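Local atomic coordinates of glycoside hydrolase family protein (Novosphingobium sp. PP1Y, PDB entry 6Q2F), a protein that probably hydrolyses terminal alpha-L-rhamnosyl residues from glycosides, as expected of an alpha-L-rhamnosidase of the glycoside hydrolases. Residues A[40-45]-A[965-970]; A[101-104]-A[108-111]; A[259-264]-A[369-374]; A[514-519]-A[551-556]. All coordinates share one frame; numbering follows the deposited sequence.

Contact 1. Residues A[40-45]-A[965-970]; sequences PSLEQA and VFRKAA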
# COMPACT_ATOMS: atom_id res chain seq x y z
N PRO A 40 -23.79 -9.64 24.27
CA PRO A 40 -24.80 -9.28 23.26
C PRO A 40 -24.79 -10.23 22.08
O PRO A 40 -23.74 -10.73 21.66
CB PRO A 40 -24.40 -7.85 22.83
CG PRO A 40 -23.01 -7.70 23.24
CD PRO A 40 -22.84 -8.53 24.48
N SER A 41 -25.99 -10.49 21.55
CA SER A 41 -26.11 -11.25 20.32
C SER A 41 -25.53 -10.47 19.15
O SER A 41 -25.29 -9.26 19.24
CB SER A 41 -27.57 -11.56 20.03
OG SER A 41 -28.25 -10.36 19.73
N LEU A 42 -25.31 -11.18 18.05
CA LEU A 42 -24.86 -10.50 16.84
C LEU A 42 -25.89 -9.49 16.35
O LEU A 42 -25.53 -8.43 15.83
CB LEU A 42 -24.53 -11.52 15.76
CG LEU A 42 -23.82 -10.97 14.53
CD1 LEU A 42 -22.47 -10.35 14.93
CD2 LEU A 42 -23.65 -12.08 13.46
N GLU A 43 -27.18 -9.79 16.54
CA GLU A 43 -28.23 -8.85 16.14
C GLU A 43 -28.15 -7.57 16.96
O GLU A 43 -28.31 -6.47 16.42
CB GLU A 43 -29.61 -9.48 16.29
CG GLU A 43 -29.92 -10.61 15.29
CD GLU A 43 -29.28 -11.94 15.67
OE1 GLU A 43 -28.73 -12.06 16.78
OE2 GLU A 43 -29.33 -12.87 14.84
N GLN A 44 -27.93 -7.69 18.27
CA GLN A 44 -27.81 -6.51 19.12
C GLN A 44 -26.55 -5.73 18.79
O GLN A 44 -26.58 -4.50 18.69
CB GLN A 44 -27.83 -6.91 20.59
CG GLN A 44 -29.17 -7.50 21.05
CD GLN A 44 -29.08 -8.18 22.41
OE1 GLN A 44 -28.11 -8.88 22.72
NE2 GLN A 44 -30.12 -7.98 23.23
N ALA A 45 -25.42 -6.42 18.64
CA ALA A 45 -24.19 -5.74 18.27
C ALA A 45 -24.36 -5.04 16.93
O ALA A 45 -23.86 -3.92 16.73
CB ALA A 45 -23.02 -6.72 18.23
N VAL A 965 -27.04 -13.45 5.50
CA VAL A 965 -26.63 -14.07 6.75
C VAL A 965 -27.33 -15.42 6.88
O VAL A 965 -28.56 -15.50 6.75
CB VAL A 965 -26.97 -13.15 7.94
CG1 VAL A 965 -26.66 -13.84 9.25
CG2 VAL A 965 -26.17 -11.86 7.80
N PHE A 966 -26.55 -16.47 7.15
CA PHE A 966 -27.04 -17.85 7.28
C PHE A 966 -26.74 -18.34 8.69
O PHE A 966 -25.77 -19.07 8.90
CB PHE A 966 -26.41 -18.74 6.28
CG PHE A 966 -26.71 -18.40 4.86
CD1 PHE A 966 -25.99 -17.43 4.19
CD2 PHE A 966 -27.71 -19.08 4.19
CE1 PHE A 966 -26.27 -17.14 2.87
CE2 PHE A 966 -27.99 -18.79 2.88
CZ PHE A 966 -27.27 -17.83 2.22
N ARG A 967 -27.59 -17.98 9.64
CA ARG A 967 -27.33 -18.38 11.02
C ARG A 967 -28.52 -19.06 11.66
O ARG A 967 -28.34 -19.98 12.47
CB ARG A 967 -26.92 -17.17 11.87
CG ARG A 967 -25.56 -16.62 11.51
CD ARG A 967 -25.37 -15.23 12.11
NE ARG A 967 -24.51 -15.24 13.28
CZ ARG A 967 -24.97 -15.14 14.51
NH1 ARG A 967 -26.27 -14.99 14.73
NH2 ARG A 967 -24.12 -15.16 15.52
N LYS A 968 -29.73 -18.61 11.33
CA LYS A 968 -30.93 -19.27 11.82
C LYS A 968 -31.07 -20.65 11.18
O LYS A 968 -30.98 -20.79 9.95
CB LYS A 968 -32.16 -18.41 11.53
CG LYS A 968 -32.16 -17.05 12.22
CD LYS A 968 -33.50 -16.32 11.96
CE LYS A 968 -33.62 -15.05 12.81
NZ LYS A 968 -34.91 -14.33 12.57
N ALA A 969 -31.30 -21.67 12.00
CA ALA A 969 -31.57 -23.01 11.47
C ALA A 969 -32.81 -22.99 10.58
O ALA A 969 -33.83 -22.42 10.94
CB ALA A 969 -31.75 -24.02 12.60
N ALA A 970 -32.70 -23.62 9.42
CA ALA A 970 -33.80 -23.66 8.46
C ALA A 970 -34.87 -24.63 8.95
O ALA A 970 -34.60 -25.82 9.12
CB ALA A 970 -33.28 -24.06 7.09
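Leu-42 and Glu-43, the two residues that meet Arg-967, sit on a helix start fixed by a bond of 2.9 Å from Ser-41 N to Gln-44 OE1, which is met in the carbonyl plane on a lone pair. Gln-44 N answers with a bond to Ser-41 OG (3.1 Å), and together the two make a capping box. Leu-42 turns its CG anti to the backbone N (chi1 -170°), and its CD2 comes down over one face of the Arg-967 guanidinium, nearest NE at 3.3 Å. Leu-42 CB adds a wider contact at NH2 of the same group. Glu-43 passes Arg-967 in the opposite direction and bends at chi2 (79°), which brings OE2 to 3.7 Å from Arg-967 NH1. This salt bridge is long, with the carboxylate and guanidinium planes 66° apart. Close by, Lys-968 pairs instead with Glu-929 on the adjoining strand 926-932. With an alanine in place of Arg-967, the Glu-43 carboxylate would probably lose this counter-charge and the methyl of Leu-42 the flat group it covers. The contact is thus a loose surface junction, in which an apolar branch lies close on a cation while the charge pairing acts at longer range.

Contact 2. Residues A[101-104]-A[108-111]; sequences HRLV and PEWK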
# COMPACT_ATOMS: atom_id res chain seq x y z
N HIS A 101 -0.65 31.22 18.84
CA HIS A 101 0.76 30.83 18.79
C HIS A 101 0.90 29.35 18.47
O HIS A 101 0.23 28.50 19.08
CB HIS A 101 1.47 31.15 20.11
CG HIS A 101 0.78 30.57 21.31
ND1 HIS A 101 -0.32 31.16 21.90
CD2 HIS A 101 1.05 29.46 22.04
CE1 HIS A 101 -0.70 30.44 22.94
NE2 HIS A 101 0.11 29.40 23.05
N ARG A 102 1.79 29.04 17.53
CA ARG A 102 2.02 27.67 17.13
C ARG A 102 2.64 26.88 18.28
O ARG A 102 3.49 27.39 19.02
CB ARG A 102 2.93 27.61 15.91
CG ARG A 102 2.36 28.25 14.64
CD ARG A 102 3.27 27.92 13.45
NE ARG A 102 3.10 28.80 12.29
CZ ARG A 102 2.35 28.52 11.23
NH1 ARG A 102 1.66 27.38 11.16
NH2 ARG A 102 2.30 29.38 10.22
N LEU A 103 2.20 25.63 18.43
CA LEU A 103 2.77 24.73 19.42
C LEU A 103 3.85 23.91 18.73
O LEU A 103 3.57 23.19 17.78
CB LEU A 103 1.68 23.83 20.01
CG LEU A 103 0.60 24.54 20.83
CD1 LEU A 103 -0.52 23.61 21.25
CD2 LEU A 103 1.17 25.28 22.01
N VAL A 104 5.09 24.04 19.21
CA VAL A 104 6.23 23.39 18.57
C VAL A 104 6.42 22.00 19.17
O VAL A 104 6.48 21.84 20.40
CB VAL A 104 7.50 24.24 18.72
CG1 VAL A 104 8.73 23.50 18.17
CG2 VAL A 104 7.29 25.57 17.98
N PRO A 108 7.19 22.15 26.09
CA PRO A 108 6.21 21.99 27.18
C PRO A 108 4.76 22.20 26.77
O PRO A 108 3.92 21.34 27.07
CB PRO A 108 6.70 23.03 28.20
CG PRO A 108 8.22 22.91 28.07
CD PRO A 108 8.44 22.78 26.57
N GLU A 109 4.43 23.28 26.06
CA GLU A 109 3.04 23.51 25.71
C GLU A 109 2.52 22.46 24.74
O GLU A 109 1.36 22.04 24.84
CB GLU A 109 2.84 24.91 25.14
CG GLU A 109 1.36 25.35 25.12
CD GLU A 109 1.18 26.85 24.91
OE1 GLU A 109 0.03 27.28 24.65
OE2 GLU A 109 2.18 27.60 25.01
N TRP A 110 3.36 22.04 23.80
CA TRP A 110 2.99 20.94 22.92
C TRP A 110 2.77 19.66 23.72
O TRP A 110 1.78 18.94 23.51
CB TRP A 110 4.06 20.73 21.85
CG TRP A 110 3.68 19.75 20.79
CD1 TRP A 110 3.13 20.03 19.56
CD2 TRP A 110 3.78 18.32 20.87
NE1 TRP A 110 2.90 18.86 18.87
CE2 TRP A 110 3.29 17.80 19.65
CE3 TRP A 110 4.25 17.43 21.84
CZ2 TRP A 110 3.25 16.42 19.37
CZ3 TRP A 110 4.20 16.04 21.57
CH2 TRP A 110 3.71 15.56 20.34
N LYS A 111 3.68 19.36 24.64
CA LYS A 111 3.56 18.11 25.39
C LYS A 111 2.32 18.13 26.25
O LYS A 111 1.63 17.10 26.38
CB LYS A 111 4.82 17.86 26.22
CG LYS A 111 6.04 17.52 25.36
CD LYS A 111 7.27 17.10 26.17
CE LYS A 111 7.70 18.12 27.21
NZ LYS A 111 8.88 17.56 27.96
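Glu-109 reaches from the first turn of helix 108-124 toward His-101 and Leu-103. Its CG stands anti to the backbone N (chi1 -164°), and the chain runs on extended, away from the helix and toward the preceding loop. CB and CG run beside the CD2 branch of Leu-103, which crosses them at about a right angle; the modelled separation of CG and CD2 is too short to be trusted in detail. At the tip, OE1 accepts a nearly straight hydrogen bond of 2.7 Å from His-101 NE2 (168°). The donor lies on the syn side of the carboxylate, tilted from its plane, whereas OE1 lies close to the plane of the imidazole, so the ring offers its edge. The next residue, Trp-110, turns to the following part of the loop: its CB is 3.0 Å from Val-104 O, and Leu-103 O approaches the indole edge at CD1 (3.7 Å). Beyond CD1, the indole NE1 is hydrogen-bonded to Asp-90 OD1. The loop after strand 85-91 is thereby folded back on the helix it leads into. Trp-110 lies on the buried side, meeting Trp-61 of strand 56-62 and Tyr-483 of helix 469-487, while Lys-111 forms a salt bridge to Asp-485 of that same helix.

Contact 3. Residues A[259-264]-A[369-374]; sequences PLLRLD and GQFELH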
# COMPACT_ATOMS: atom_id res chain seq x y z
N PRO A 259 19.30 13.74 -28.23
CA PRO A 259 20.66 14.07 -27.77
C PRO A 259 21.48 12.78 -27.73
O PRO A 259 20.96 11.73 -27.35
CB PRO A 259 20.45 14.60 -26.35
CG PRO A 259 19.10 15.21 -26.39
CD PRO A 259 18.32 14.19 -27.15
N LEU A 260 22.75 12.86 -28.13
CA LEU A 260 23.59 11.68 -28.20
C LEU A 260 25.01 12.06 -27.82
O LEU A 260 25.37 13.23 -27.76
CB LEU A 260 23.51 11.01 -29.58
CG LEU A 260 24.19 11.61 -30.82
CD1 LEU A 260 25.62 11.07 -30.99
CD2 LEU A 260 23.36 11.33 -32.06
N LEU A 261 25.80 11.03 -27.53
CA LEU A 261 27.20 11.19 -27.17
C LEU A 261 27.95 10.17 -28.02
O LEU A 261 27.90 8.97 -27.74
CB LEU A 261 27.42 10.96 -25.68
CG LEU A 261 28.56 11.68 -24.95
CD1 LEU A 261 28.57 11.29 -23.47
CD2 LEU A 261 29.92 11.41 -25.58
N ARG A 262 28.61 10.64 -29.07
CA ARG A 262 29.41 9.79 -29.93
C ARG A 262 30.80 9.65 -29.34
O ARG A 262 31.43 10.64 -28.97
CB ARG A 262 29.49 10.36 -31.35
N LEU A 263 31.26 8.41 -29.22
CA LEU A 263 32.64 8.13 -28.84
C LEU A 263 33.31 7.52 -30.06
O LEU A 263 33.14 6.33 -30.34
CB LEU A 263 32.70 7.19 -27.63
CG LEU A 263 32.03 7.61 -26.32
CD1 LEU A 263 32.23 6.50 -25.30
CD2 LEU A 263 32.60 8.92 -25.80
N ASP A 264 34.08 8.33 -30.78
CA ASP A 264 34.80 7.88 -31.95
C ASP A 264 36.25 7.58 -31.59
O ASP A 264 36.91 8.39 -30.94
CB ASP A 264 34.72 8.91 -33.08
CG ASP A 264 33.33 8.99 -33.69
OD1 ASP A 264 32.52 8.07 -33.44
OD2 ASP A 264 33.03 9.98 -34.39
N GLY A 369 27.30 12.52 -16.68
CA GLY A 369 28.38 12.50 -15.71
C GLY A 369 29.39 11.39 -15.93
O GLY A 369 30.59 11.60 -15.74
N GLN A 370 28.93 10.21 -16.32
CA GLN A 370 29.80 9.08 -16.56
C GLN A 370 29.34 8.33 -17.80
O GLN A 370 28.14 8.12 -18.00
CB GLN A 370 29.82 8.11 -15.37
CG GLN A 370 30.75 6.92 -15.55
CD GLN A 370 30.63 5.92 -14.41
OE1 GLN A 370 29.62 5.88 -13.72
NE2 GLN A 370 31.66 5.11 -14.21
N PHE A 371 30.30 7.94 -18.64
CA PHE A 371 30.02 7.07 -19.78
C PHE A 371 31.30 6.29 -20.04
O PHE A 371 32.23 6.81 -20.66
CB PHE A 371 29.59 7.88 -21.00
CG PHE A 371 29.21 7.03 -22.19
CD1 PHE A 371 28.87 5.69 -22.03
CD2 PHE A 371 29.20 7.57 -23.46
CE1 PHE A 371 28.52 4.91 -23.12
CE2 PHE A 371 28.85 6.79 -24.55
CZ PHE A 371 28.51 5.46 -24.38
N GLU A 372 31.33 5.05 -19.56
CA GLU A 372 32.55 4.25 -19.51
C GLU A 372 32.33 2.94 -20.24
O GLU A 372 31.38 2.21 -19.94
CB GLU A 372 32.95 4.00 -18.05
CG GLU A 372 34.30 3.35 -17.85
CD GLU A 372 34.80 3.49 -16.42
OE1 GLU A 372 34.35 4.44 -15.73
OE2 GLU A 372 35.63 2.66 -15.99
N LEU A 373 33.21 2.63 -21.18
CA LEU A 373 33.20 1.36 -21.88
C LEU A 373 34.25 0.43 -21.28
O LEU A 373 35.34 0.88 -20.91
CB LEU A 373 33.46 1.55 -23.38
CG LEU A 373 32.57 2.58 -24.09
CD1 LEU A 373 32.87 2.64 -25.57
CD2 LEU A 373 31.10 2.28 -23.86
N HIS A 374 33.92 -0.85 -21.19
CA HIS A 374 34.77 -1.85 -20.55
C HIS A 374 35.13 -2.95 -21.54
O HIS A 374 34.26 -3.45 -22.26
CB HIS A 374 34.08 -2.46 -19.33
CG HIS A 374 33.79 -1.48 -18.24
ND1 HIS A 374 34.73 -1.09 -17.32
CD2 HIS A 374 32.65 -0.81 -17.93
CE1 HIS A 374 34.19 -0.22 -16.48
NE2 HIS A 374 32.93 -0.03 -16.83
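The two layers of a beta sandwich meet where Phe-371 of strand 370-374 packs against Leu-261 and Leu-263 of strand 260-264. The strand axes approach to 10.3 Å and cross at -38°, so the strands run in broadly the same direction but belong to different sheets and share no hydrogen bond. Phe-371 holds its CG anti to the backbone N (chi1 -176°), and this sends the ring across the interlayer space. Leu-263 comes from the opposite direction and lays CD1 over one face of the ring, 3.5 Å from Phe-371 CE2. Leu-263 CG follows, 3.7 Å from Phe-371 CE2. Leu-261 approaches the ring obliquely, its CD1 3.8 Å from Phe-371 CD2. The methyl of Leu-263 serves a second neighbour too, since its CD1 lies 3.9 Å from Leu-373 CD1. Leu-240 touches both layers, and Leu-330 and Phe-328 of strand 327-331 extend the same apolar interior. On the other surface of strand 370-374, Gln-370 NE2 donates to Glu-372 OE1 (3.2 Å) from above the carboxylate plane. At the start of the strand Gly-369 and Gln-370 form a classic beta bulge opposite strand 268-277. Alternate residues facing inward from two antiparallel sheets, of six and four strands, are characteristic of a beta sandwich; the order of the strands is the one also found in the C-terminal sandwich of this chain, consistent with a galactose-binding-like jelly roll.

Contact 4. Residues A[514-519]-A[551-556]; sequences PRMLEQ and YDYRRT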
# COMPACT_ATOMS: atom_id res chain seq x y z
N PRO A 514 25.77 -3.87 9.47
CA PRO A 514 27.07 -4.40 9.96
C PRO A 514 27.11 -5.92 10.16
O PRO A 514 28.16 -6.53 9.91
CB PRO A 514 27.28 -3.63 11.28
CG PRO A 514 26.60 -2.30 11.02
CD PRO A 514 25.32 -2.70 10.25
N ARG A 515 26.01 -6.55 10.57
CA ARG A 515 25.97 -7.99 10.76
C ARG A 515 25.65 -8.75 9.48
O ARG A 515 25.44 -9.96 9.54
CB ARG A 515 24.95 -8.36 11.84
CG ARG A 515 25.24 -7.75 13.22
CD ARG A 515 24.16 -8.17 14.22
NE ARG A 515 24.46 -7.74 15.59
CZ ARG A 515 24.62 -8.57 16.61
NH1 ARG A 515 24.49 -9.88 16.43
NH2 ARG A 515 24.90 -8.09 17.82
N MSE A 516 25.62 -8.08 8.34
CA MSE A 516 25.18 -8.68 7.07
C MSE A 516 25.80 -10.06 6.73
O MSE A 516 25.09 -10.97 6.31
CB MSE A 516 25.45 -7.73 5.92
CG MSE A 516 24.90 -8.19 4.61
SE MSE A 516 22.96 -8.13 4.64
CE MSE A 516 22.65 -9.04 2.98
N LEU A 517 27.12 -10.20 6.89
CA LEU A 517 27.76 -11.47 6.54
C LEU A 517 27.24 -12.61 7.40
O LEU A 517 26.92 -13.69 6.88
CB LEU A 517 29.29 -11.36 6.64
CG LEU A 517 29.89 -10.35 5.66
CD1 LEU A 517 31.42 -10.36 5.72
CD2 LEU A 517 29.40 -10.64 4.23
N GLU A 518 27.12 -12.40 8.71
CA GLU A 518 26.53 -13.42 9.58
C GLU A 518 25.07 -13.67 9.22
O GLU A 518 24.62 -14.82 9.20
CB GLU A 518 26.61 -13.02 11.05
CG GLU A 518 27.99 -12.76 11.62
CD GLU A 518 27.92 -11.90 12.88
OE1 GLU A 518 27.37 -12.38 13.90
OE2 GLU A 518 28.37 -10.74 12.84
N GLN A 519 24.30 -12.60 8.98
CA GLN A 519 22.89 -12.77 8.64
C GLN A 519 22.76 -13.56 7.35
O GLN A 519 21.91 -14.45 7.24
CB GLN A 519 22.18 -11.42 8.50
CG GLN A 519 22.21 -10.53 9.74
CD GLN A 519 21.29 -11.03 10.84
OE1 GLN A 519 20.82 -12.16 10.81
NE2 GLN A 519 21.06 -10.19 11.85
N TYR A 551 20.43 -12.23 -5.98
CA TYR A 551 19.10 -12.59 -5.48
C TYR A 551 19.14 -12.95 -4.00
O TYR A 551 18.32 -12.46 -3.21
CB TYR A 551 18.53 -13.76 -6.29
CG TYR A 551 17.25 -14.35 -5.68
CD1 TYR A 551 17.31 -15.37 -4.74
CD2 TYR A 551 16.00 -13.87 -6.04
CE1 TYR A 551 16.15 -15.89 -4.16
CE2 TYR A 551 14.83 -14.40 -5.48
CZ TYR A 551 14.92 -15.40 -4.54
OH TYR A 551 13.77 -15.94 -3.97
N ASP A 552 20.08 -13.81 -3.61
CA ASP A 552 20.23 -14.21 -2.21
C ASP A 552 20.56 -13.01 -1.33
O ASP A 552 20.13 -12.93 -0.18
CB ASP A 552 21.33 -15.28 -2.07
CG ASP A 552 20.89 -16.64 -2.59
OD1 ASP A 552 19.66 -16.86 -2.64
OD2 ASP A 552 21.77 -17.47 -2.93
N TYR A 553 21.35 -12.08 -1.86
CA TYR A 553 21.69 -10.89 -1.08
C TYR A 553 20.47 -10.01 -0.90
O TYR A 553 20.16 -9.59 0.22
CB TYR A 553 22.84 -10.14 -1.76
CG TYR A 553 23.48 -9.09 -0.90
CD1 TYR A 553 24.55 -9.41 -0.06
CD2 TYR A 553 23.01 -7.78 -0.90
CE1 TYR A 553 25.14 -8.45 0.73
CE2 TYR A 553 23.59 -6.81 -0.10
CZ TYR A 553 24.67 -7.15 0.71
OH TYR A 553 25.26 -6.21 1.51
N ARG A 554 19.74 -9.74 -1.98
CA ARG A 554 18.50 -8.98 -1.88
C ARG A 554 17.53 -9.67 -0.94
O ARG A 554 16.83 -9.02 -0.16
CB ARG A 554 17.87 -8.79 -3.26
CG ARG A 554 18.69 -7.88 -4.19
CD ARG A 554 17.87 -7.47 -5.41
NE ARG A 554 17.31 -8.64 -6.07
CZ ARG A 554 17.98 -9.40 -6.93
NH1 ARG A 554 19.23 -9.10 -7.26
NH2 ARG A 554 17.39 -10.45 -7.47
N ARG A 555 17.50 -11.01 -0.97
CA ARG A 555 16.55 -11.73 -0.13
C ARG A 555 16.92 -11.60 1.34
O ARG A 555 16.04 -11.53 2.21
CB ARG A 555 16.48 -13.19 -0.56
CG ARG A 555 15.51 -14.01 0.28
CD ARG A 555 15.07 -15.25 -0.45
NE ARG A 555 14.17 -16.07 0.36
CZ ARG A 555 13.46 -17.08 -0.12
NH1 ARG A 555 13.54 -17.39 -1.41
NH2 ARG A 555 12.66 -17.78 0.68
N THR A 556 18.20 -11.56 1.64
CA THR A 556 18.60 -11.38 3.02
C THR A 556 18.18 -10.01 3.53
O THR A 556 17.74 -9.87 4.68
CB THR A 556 20.11 -11.58 3.14
OG1 THR A 556 20.44 -12.91 2.71
CG2 THR A 556 20.57 -11.38 4.58
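Met-516, present as selenomethionine, lays its terminal methyl over one face of the Tyr-553 ring, and the two side chains cross obliquely. CE stands 3.5 Å from the ring centroid and only 16° off the ring normal, a CH-pi contact that lies somewhat toward CE1. The selenium is farther off, at 4.8 Å from the centroid, and approaches obliquely. CG passes the hydroxyl end of the ring, 3.7 Å from Tyr-553 OH, and the bend at chi2 (69°) then carries SE and CE back over the face. The same methyl also touches Thr-556, one helical turn further on, at 3.5 Å from CG2, so CE is held between an aromatic face and an aliphatic branch. Thr-556 can present that branch because its OG1 is turned back to donate to Asp-552 O (2.9 Å). This carbonyl takes Thr-556 N as well, from the opposite face of its plane. Gln-519 contributes more loosely, its CB being 4.2 Å from Thr-556 CG2 while its amide turns to Arg-522. The hydroxyl of Tyr-553 binds Asn-511 O in the loop before helix 516-524, which ties the far end of the ring to the partner helix's side. A leucine at Tyr-553 would probably leave Asn-511 O without this donor and the Met-516 methyl without a flat face to rest on. This is a Met-aromatic contact between helices 516-524 and 543-575, both within the connection from strand 497-502 to strand 579-582, parallel neighbours in a (beta/alpha)8 barrel.

How the contacts relate
Contact 1 closes by far the longest loop: it joins helix 42-47, near the modelled N terminus, to strand 961-967, so the other three contacts all fall within its span. These follow one another in series, without nesting or crossing. Contact 2 closes a short loop just ahead of, and into, helix 108-124 in the barrel; contact 3 joins the two layers of a beta sandwich across about a hundred residues; contact 4 pairs two helices between later barrel strands. Contacts 1 and 3 lie on opposite sides of the chain's centre, their own centres 72 Å apart. The closest pair is contacts 3 and 4, whose nearest atoms remain about 19 Å apart, so no contact touches another.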